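Local coordinates for protein D,D-dipeptidase/D,D-carboxypeptidase (Enterococcus faecalis, PDB 4MUQ) that probably hydrolyses D-Ala-D-Ala and related peptides as a zinc-dependent D,D-peptidase of vancomycin resistance, at residues Glu189-Ile194 with Ser238-Asp243; Lys202-Gln207 with Glu212-Tyr217. One frame throughout, in Å; residues are numbered along the deposited sequence.

Contact 1. Residues Glu189-Ile194 with Ser238-Asp243; sequences EYTQFI and SGNNID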
loop_
_atom_site.group_PDB
_atom_site.type_symbol
_atom_site.label_atom_id
_atom_site.label_comp_id
_atom_site.label_asym_id
_atom_site.label_seq_id
_atom_site.Cartn_x
_atom_site.Cartn_y
_atom_site.Cartn_z
ATOM N N GLU A 189 -11.354 0.317 -5.206
ATOM C CA GLU A 189 -11.783 0.775 -6.515
ATOM C C GLU A 189 -10.723 0.525 -7.582
ATOM O O GLU A 189 -11.057 0.087 -8.681
ATOM C CB GLU A 189 -12.168 2.251 -6.453
ATOM C CG GLU A 189 -13.496 2.506 -5.758
ATOM C CD GLU A 189 -13.649 3.945 -5.325
ATOM O OE1 GLU A 189 -12.895 4.363 -4.422
ATOM O OE2 GLU A 189 -14.516 4.653 -5.887
ATOM N N TYR A 190 -9.461 0.791 -7.256
ATOM C CA TYR A 190 -8.377 0.583 -8.212
ATOM C C TYR A 190 -8.248 -0.897 -8.587
ATOM O O TYR A 190 -7.994 -1.237 -9.743
ATOM C CB TYR A 190 -7.052 1.121 -7.665
ATOM C CG TYR A 190 -5.935 1.081 -8.682
ATOM C CD1 TYR A 190 -6.019 1.809 -9.856
ATOM C CD2 TYR A 190 -4.790 0.312 -8.467
ATOM C CE1 TYR A 190 -5.005 1.773 -10.800
ATOM C CE2 TYR A 190 -3.760 0.280 -9.407
ATOM C CZ TYR A 190 -3.882 1.015 -10.569
ATOM O OH TYR A 190 -2.881 1.010 -11.519
ATOM N N THR A 191 -8.440 -1.770 -7.606
ATOM C CA THR A 191 -8.331 -3.209 -7.841
ATOM C C THR A 191 -9.373 -3.669 -8.871
ATOM O O THR A 191 -9.077 -4.479 -9.762
ATOM C CB THR A 191 -8.461 -3.972 -6.506
ATOM O OG1 THR A 191 -7.454 -3.504 -5.600
ATOM C CG2 THR A 191 -8.253 -5.462 -6.684
ATOM N N GLN A 192 -10.592 -3.147 -8.763
ATOM C CA GLN A 192 -11.608 -3.424 -9.775
ATOM C C GLN A 192 -11.317 -2.730 -11.113
ATOM O O GLN A 192 -11.405 -3.341 -12.170
ATOM C CB GLN A 192 -13.008 -3.053 -9.268
ATOM C CG GLN A 192 -14.130 -3.298 -10.290
ATOM C CD GLN A 192 -14.316 -4.769 -10.611
ATOM O OE1 GLN A 192 -14.357 -5.616 -9.707
ATOM N NE2 GLN A 192 -14.435 -5.086 -11.895
ATOM N N PHE A 193 -10.936 -1.460 -11.037
ATOM C CA PHE A 193 -10.716 -0.628 -12.219
ATOM C C PHE A 193 -9.736 -1.272 -13.190
ATOM O O PHE A 193 -10.002 -1.365 -14.388
ATOM C CB PHE A 193 -10.172 0.728 -11.755
ATOM C CG PHE A 193 -9.649 1.609 -12.869
ATOM C CD1 PHE A 193 -10.504 2.406 -13.608
ATOM C CD2 PHE A 193 -8.279 1.704 -13.103
ATOM C CE1 PHE A 193 -10.011 3.233 -14.608
ATOM C CE2 PHE A 193 -7.782 2.530 -14.087
ATOM C CZ PHE A 193 -8.647 3.293 -14.838
ATOM N N ILE A 194 -8.600 -1.722 -12.665
ATOM C CA ILE A 194 -7.546 -2.225 -13.539
ATOM C C ILE A 194 -7.922 -3.527 -14.266
ATOM O O ILE A 194 -7.359 -3.845 -15.315
ATOM C CB ILE A 194 -6.196 -2.352 -12.795
ATOM C CG1 ILE A 194 -5.038 -2.308 -13.793
ATOM C CG2 ILE A 194 -6.166 -3.603 -11.945
ATOM C CD1 ILE A 194 -4.918 -0.979 -14.512
ATOM N N SER A 238 2.663 -7.847 -9.632
ATOM C CA SER A 238 2.131 -8.061 -8.289
ATOM C C SER A 238 0.865 -8.894 -8.369
ATOM O O SER A 238 0.104 -8.779 -9.327
ATOM C CB SER A 238 1.778 -6.722 -7.632
ATOM O OG SER A 238 1.198 -6.938 -6.350
ATOM N N GLY A 239 0.619 -9.712 -7.358
ATOM C CA GLY A 239 -0.717 -10.247 -7.167
ATOM C C GLY A 239 -1.653 -9.152 -6.666
ATOM O O GLY A 239 -1.204 -8.120 -6.113
ATOM N N ASN A 240 -2.958 -9.369 -6.810
ATOM C CA ASN A 240 -3.919 -8.437 -6.224
ATOM C C ASN A 240 -4.568 -8.962 -4.942
ATOM O O ASN A 240 -5.443 -8.307 -4.362
ATOM C CB ASN A 240 -4.972 -7.974 -7.232
ATOM C CG ASN A 240 -5.900 -9.092 -7.698
ATOM O OD1 ASN A 240 -5.862 -10.229 -7.202
ATOM N ND2 ASN A 240 -6.748 -8.768 -8.670
ATOM N N ASN A 241 -4.124 -10.145 -4.523
ATOM C CA ASN A 241 -4.582 -10.822 -3.302
ATOM C C ASN A 241 -5.928 -11.519 -3.454
ATOM O O ASN A 241 -6.491 -12.023 -2.479
ATOM C CB ASN A 241 -4.622 -9.875 -2.084
ATOM C CG ASN A 241 -4.438 -10.612 -0.778
ATOM O OD1 ASN A 241 -3.657 -11.564 -0.692
ATOM N ND2 ASN A 241 -5.162 -10.178 0.260
ATOM N N ILE A 242 -6.433 -11.569 -4.684
ATOM C CA ILE A 242 -7.781 -12.078 -4.905
ATOM C C ILE A 242 -7.853 -13.103 -6.035
ATOM O O ILE A 242 -8.258 -14.248 -5.832
ATOM C CB ILE A 242 -8.768 -10.933 -5.244
ATOM C CG1 ILE A 242 -8.684 -9.802 -4.219
ATOM C CG2 ILE A 242 -10.195 -11.468 -5.352
ATOM C CD1 ILE A 242 -9.541 -8.597 -4.591
ATOM N N ASP A 243 -7.455 -12.693 -7.232
ATOM C CA ASP A 243 -7.770 -13.500 -8.394
ATOM C C ASP A 243 -6.798 -13.373 -9.548
ATOM O O ASP A 243 -7.018 -13.989 -10.575
ATOM C CB ASP A 243 -9.199 -13.186 -8.874
ATOM C CG ASP A 243 -9.427 -11.692 -9.124
ATOM O OD1 ASP A 243 -8.469 -10.997 -9.520
ATOM O OD2 ASP A 243 -10.574 -11.222 -8.940
HETATM O O HOH W 1 -6.594 -6.027 -9.715
#

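Contact 2. Residues Lys202-Gln207 with Glu212-Tyr217; sequences KYLFEQ and EIEIYY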
loop_
_atom_site.group_PDB
_atom_site.type_symbol
_atom_site.label_atom_id
_atom_site.label_comp_id
_atom_site.label_asym_id
_atom_site.label_seq_id
_atom_site.Cartn_x
_atom_site.Cartn_y
_atom_site.Cartn_z
ATOM N N LYS A 202 -4.155 -2.574 -22.833
ATOM C CA LYS A 202 -3.402 -2.095 -21.681
ATOM C C LYS A 202 -3.781 -0.669 -21.306
ATOM O O LYS A 202 -4.229 0.111 -22.149
ATOM C CB LYS A 202 -1.904 -2.155 -21.978
ATOM C CG LYS A 202 -1.373 -3.540 -22.298
ATOM C CD LYS A 202 0.147 -3.515 -22.462
ATOM C CE LYS A 202 0.701 -4.896 -22.791
ATOM N NZ LYS A 202 0.835 -5.120 -24.250
ATOM N N TYR A 203 -3.601 -0.339 -20.032
ATOM C CA TYR A 203 -3.746 1.034 -19.559
ATOM C C TYR A 203 -2.450 1.785 -19.840
ATOM O O TYR A 203 -1.363 1.270 -19.576
ATOM C CB TYR A 203 -4.053 1.062 -18.051
ATOM C CG TYR A 203 -4.246 2.461 -17.498
ATOM C CD1 TYR A 203 -5.501 3.065 -17.501
ATOM C CD2 TYR A 203 -3.172 3.190 -17.002
ATOM C CE1 TYR A 203 -5.681 4.344 -17.007
ATOM C CE2 TYR A 203 -3.342 4.480 -16.510
ATOM C CZ TYR A 203 -4.596 5.043 -16.510
ATOM O OH TYR A 203 -4.767 6.321 -16.024
ATOM N N LEU A 204 -2.563 3.003 -20.357
ATOM C CA LEU A 204 -1.389 3.817 -20.653
ATOM C C LEU A 204 -1.233 4.966 -19.657
ATOM O O LEU A 204 -2.113 5.820 -19.542
ATOM C CB LEU A 204 -1.459 4.376 -22.079
ATOM C CG LEU A 204 -0.320 5.328 -22.440
ATOM C CD1 LEU A 204 1.008 4.607 -22.382
ATOM C CD2 LEU A 204 -0.532 5.936 -23.824
ATOM N N PHE A 205 -0.108 4.986 -18.946
ATOM C CA PHE A 205 0.226 6.106 -18.068
ATOM C C PHE A 205 1.385 6.886 -18.673
ATOM O O PHE A 205 2.461 6.337 -18.924
ATOM C CB PHE A 205 0.582 5.611 -16.653
ATOM C CG PHE A 205 0.925 6.720 -15.681
ATOM C CD1 PHE A 205 -0.063 7.293 -14.891
ATOM C CD2 PHE A 205 2.226 7.193 -15.570
ATOM C CE1 PHE A 205 0.241 8.316 -14.001
ATOM C CE2 PHE A 205 2.542 8.216 -14.687
ATOM C CZ PHE A 205 1.544 8.779 -13.902
ATOM N N GLU A 206 1.164 8.170 -18.918
ATOM C CA GLU A 206 2.213 8.996 -19.487
ATOM C C GLU A 206 2.179 10.417 -18.944
ATOM O O GLU A 206 1.111 11.011 -18.783
ATOM C CB GLU A 206 2.110 9.017 -21.018
ATOM C CG GLU A 206 0.831 9.639 -21.552
ATOM C CD GLU A 206 0.697 9.505 -23.055
ATOM O OE1 GLU A 206 1.699 9.168 -23.725
ATOM O OE2 GLU A 206 -0.419 9.725 -23.561
ATOM N N GLN A 207 3.359 10.951 -18.655
ATOM C CA GLN A 207 3.501 12.385 -18.431
ATOM C C GLN A 207 4.859 12.912 -18.884
ATOM O O GLN A 207 5.894 12.278 -18.657
ATOM C CB GLN A 207 3.229 12.773 -16.972
ATOM C CG GLN A 207 4.106 12.083 -15.937
ATOM C CD GLN A 207 3.938 12.674 -14.542
ATOM O OE1 GLN A 207 4.904 12.793 -13.787
ATOM N NE2 GLN A 207 2.707 13.042 -14.194
ATOM N N GLU A 212 6.847 6.249 -21.065
ATOM C CA GLU A 212 5.484 5.778 -20.885
ATOM C C GLU A 212 5.481 4.522 -20.033
ATOM O O GLU A 212 6.434 3.741 -20.055
ATOM C CB GLU A 212 4.848 5.474 -22.241
ATOM C CG GLU A 212 4.644 6.696 -23.109
ATOM C CD GLU A 212 4.348 6.336 -24.548
ATOM O OE1 GLU A 212 5.006 5.415 -25.076
ATOM O OE2 GLU A 212 3.461 6.977 -25.150
ATOM N N ILE A 213 4.402 4.334 -19.284
ATOM C CA ILE A 213 4.226 3.129 -18.494
ATOM C C ILE A 213 2.902 2.488 -18.881
ATOM O O ILE A 213 1.882 3.170 -18.971
ATOM C CB ILE A 213 4.215 3.447 -16.986
ATOM C CG1 ILE A 213 5.509 4.168 -16.591
ATOM C CG2 ILE A 213 3.983 2.179 -16.164
ATOM C CD1 ILE A 213 5.475 4.753 -15.185
ATOM N N GLU A 214 2.926 1.186 -19.133
ATOM C CA GLU A 214 1.700 0.448 -19.407
ATOM C C GLU A 214 1.384 -0.488 -18.260
ATOM O O GLU A 214 2.290 -1.060 -17.643
ATOM C CB GLU A 214 1.814 -0.348 -20.703
ATOM C CG GLU A 214 1.813 0.513 -21.948
ATOM C CD GLU A 214 1.710 -0.308 -23.213
ATOM O OE1 GLU A 214 2.689 -1.004 -23.548
ATOM O OE2 GLU A 214 0.645 -0.260 -23.868
ATOM N N ILE A 215 0.097 -0.629 -17.963
ATOM C CA ILE A 215 -0.365 -1.470 -16.864
ATOM C C ILE A 215 -1.510 -2.344 -17.361
ATOM O O ILE A 215 -2.386 -1.876 -18.102
ATOM C CB ILE A 215 -0.878 -0.615 -15.708
ATOM C CG1 ILE A 215 0.216 0.333 -15.230
ATOM C CG2 ILE A 215 -1.316 -1.486 -14.541
ATOM C CD1 ILE A 215 -0.276 1.365 -14.262
ATOM N N TYR A 216 -1.500 -3.616 -16.976
ATOM C CA TYR A 216 -2.599 -4.502 -17.345
ATOM C C TYR A 216 -2.806 -5.619 -16.335
ATOM O O TYR A 216 -1.912 -5.952 -15.549
ATOM C CB TYR A 216 -2.444 -5.053 -18.777
ATOM C CG TYR A 216 -1.215 -5.896 -19.039
ATOM C CD1 TYR A 216 -1.288 -7.287 -19.035
ATOM C CD2 TYR A 216 0.012 -5.305 -19.310
ATOM C CE1 TYR A 216 -0.173 -8.060 -19.289
ATOM C CE2 TYR A 216 1.135 -6.070 -19.566
ATOM C CZ TYR A 216 1.034 -7.449 -19.552
ATOM O OH TYR A 216 2.147 -8.219 -19.807
ATOM N N TYR A 217 -4.009 -6.180 -16.363
ATOM C CA TYR A 217 -4.403 -7.254 -15.470
ATOM C C TYR A 217 -4.341 -8.589 -16.197
ATOM O O TYR A 217 -4.667 -8.671 -17.380
ATOM C CB TYR A 217 -5.828 -6.999 -14.977
ATOM C CG TYR A 217 -6.439 -8.151 -14.217
ATOM C CD1 TYR A 217 -6.099 -8.395 -12.889
ATOM C CD2 TYR A 217 -7.366 -8.986 -14.821
ATOM C CE1 TYR A 217 -6.665 -9.443 -12.197
ATOM C CE2 TYR A 217 -7.932 -10.035 -14.135
ATOM C CZ TYR A 217 -7.576 -10.257 -12.818
ATOM O OH TYR A 217 -8.149 -11.307 -12.138
#

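Contact 1. Residues Glu189-Ile194 with Ser238-Asp243
A small, largely apolar contact with one bridging water joins helix 187-194 to the turn between strands 234-239 and 244-250, its two segments 44 residues apart in the chain. Thr191 is the helix residue that does the touching. With OG1 beside the backbone N (chi1 -57°), the methyl CG2 falls anti to that N and is directed at the turn, where it meets Ile242 CD1 at 4.0 Å and the amide nitrogen Asn240 ND2 at 4.1 Å. Thr191 OG1 bonds to Leu187 O, one helical turn back. Polar contact is made through the water, which donates to Thr191 O at 2.9 Å and accepts from Asn240 ND2 at the same length.

The Asn240 amide is gripped at both ends by its own turn. Its OD1 accepts from Ile242 N, which stands above the carbonyl plane, and from Asp243 N, which lies on a lone pair at 2.9 Å with a nearly straight N-H...O angle of 170°; the first of these is an Asx turn. Asn240 OD1 also takes Gly244 N as a partner. On the other side of the amide, ND2 donates in its own plane to Asp243 OD1 at 2.9 Å, on the syn side of OD1 but well out of the carboxylate plane. These bonds fix the amide's rotation and aim ND2 at the water.

Asp243 OD2 forms a salt bridge with Lys195, the residue after Ile194, while Ile242 packs on Tyr25 and Tyr190 and Ile194 of the helix rest on Ile215 of strand 213-219.

Contact 2. Residues Lys202-Gln207 with Glu212-Tyr217
Phe205 N donates to Ile213 O over 2.7 Å, with an N-H...O angle of 166°. The return bond from Ile213 N to Phe205 O measures 2.8 Å, and Tyr203 and Ile215 exchange a second such pair, with Tyr203 N at 2.8 Å from Ile215 O. Between these two hydrogen-bonded pairs sits the non-hydrogen-bonded pair Leu204 with Glu214, where Glu214 CA comes within 3.2 Å of Tyr203 O in a CA-H...O contact. The four bonds make an antiparallel beta hairpin, whose strand 203-205 forms one edge of a four-stranded sheet, with 213-219 lying between it and 244-250.

Tyr203, Phe205, Ile213 and Ile215 share one face. Phe205 lies alongside Ile213, its CD2 4.1 Å from Ile213 CD1, and Ile179 of helix 176-183 packs against both aromatic residues. Leu204 CD1 crosses Glu212 CB at 3.9 Å. Tyr216 CG lies between its backbone N and carbonyl carbon (chi1 62°), which sets the ring alongside the Lys202 chain: Lys202 CE is 3.5 Å from Tyr216 CE2, while its CD touches the Glu214 carboxylate. Glu214 OE1 is bridged to Arg251. Next to the loop that links the strands, the carboxylates of Glu206 and Glu212 run side by side, OE1 of the first 3.2 Å from OE2 of the second, two acceptors that cannot bond unless one carries a proton; the closeness could raise the pKa of one.

In the fold
Contact 1 and contact 2 lie about 15 Å apart, centre to centre, and meet at Tyr217. Its hydroxyl OH lies 2.7 Å from Asp243 OD1, a probable hydrogen bond, and its ring atom CE1 packs 3.6 Å from Asn240 ND2. Ile194 completes the join, with CD1 3.6 Å from Ile215 CG2. The helix of contact 1 is followed in the chain, after a short loop, by strand 203-205 of contact 2, and the 238-243 turn connects two strands of the sheet to which that hairpin belongs. Both contacts lie away from the phosphinate pocket and the zinc site of His108, Asp115 and His168, the last two on strands 113-118 and 168-171 of the other four-stranded sheet.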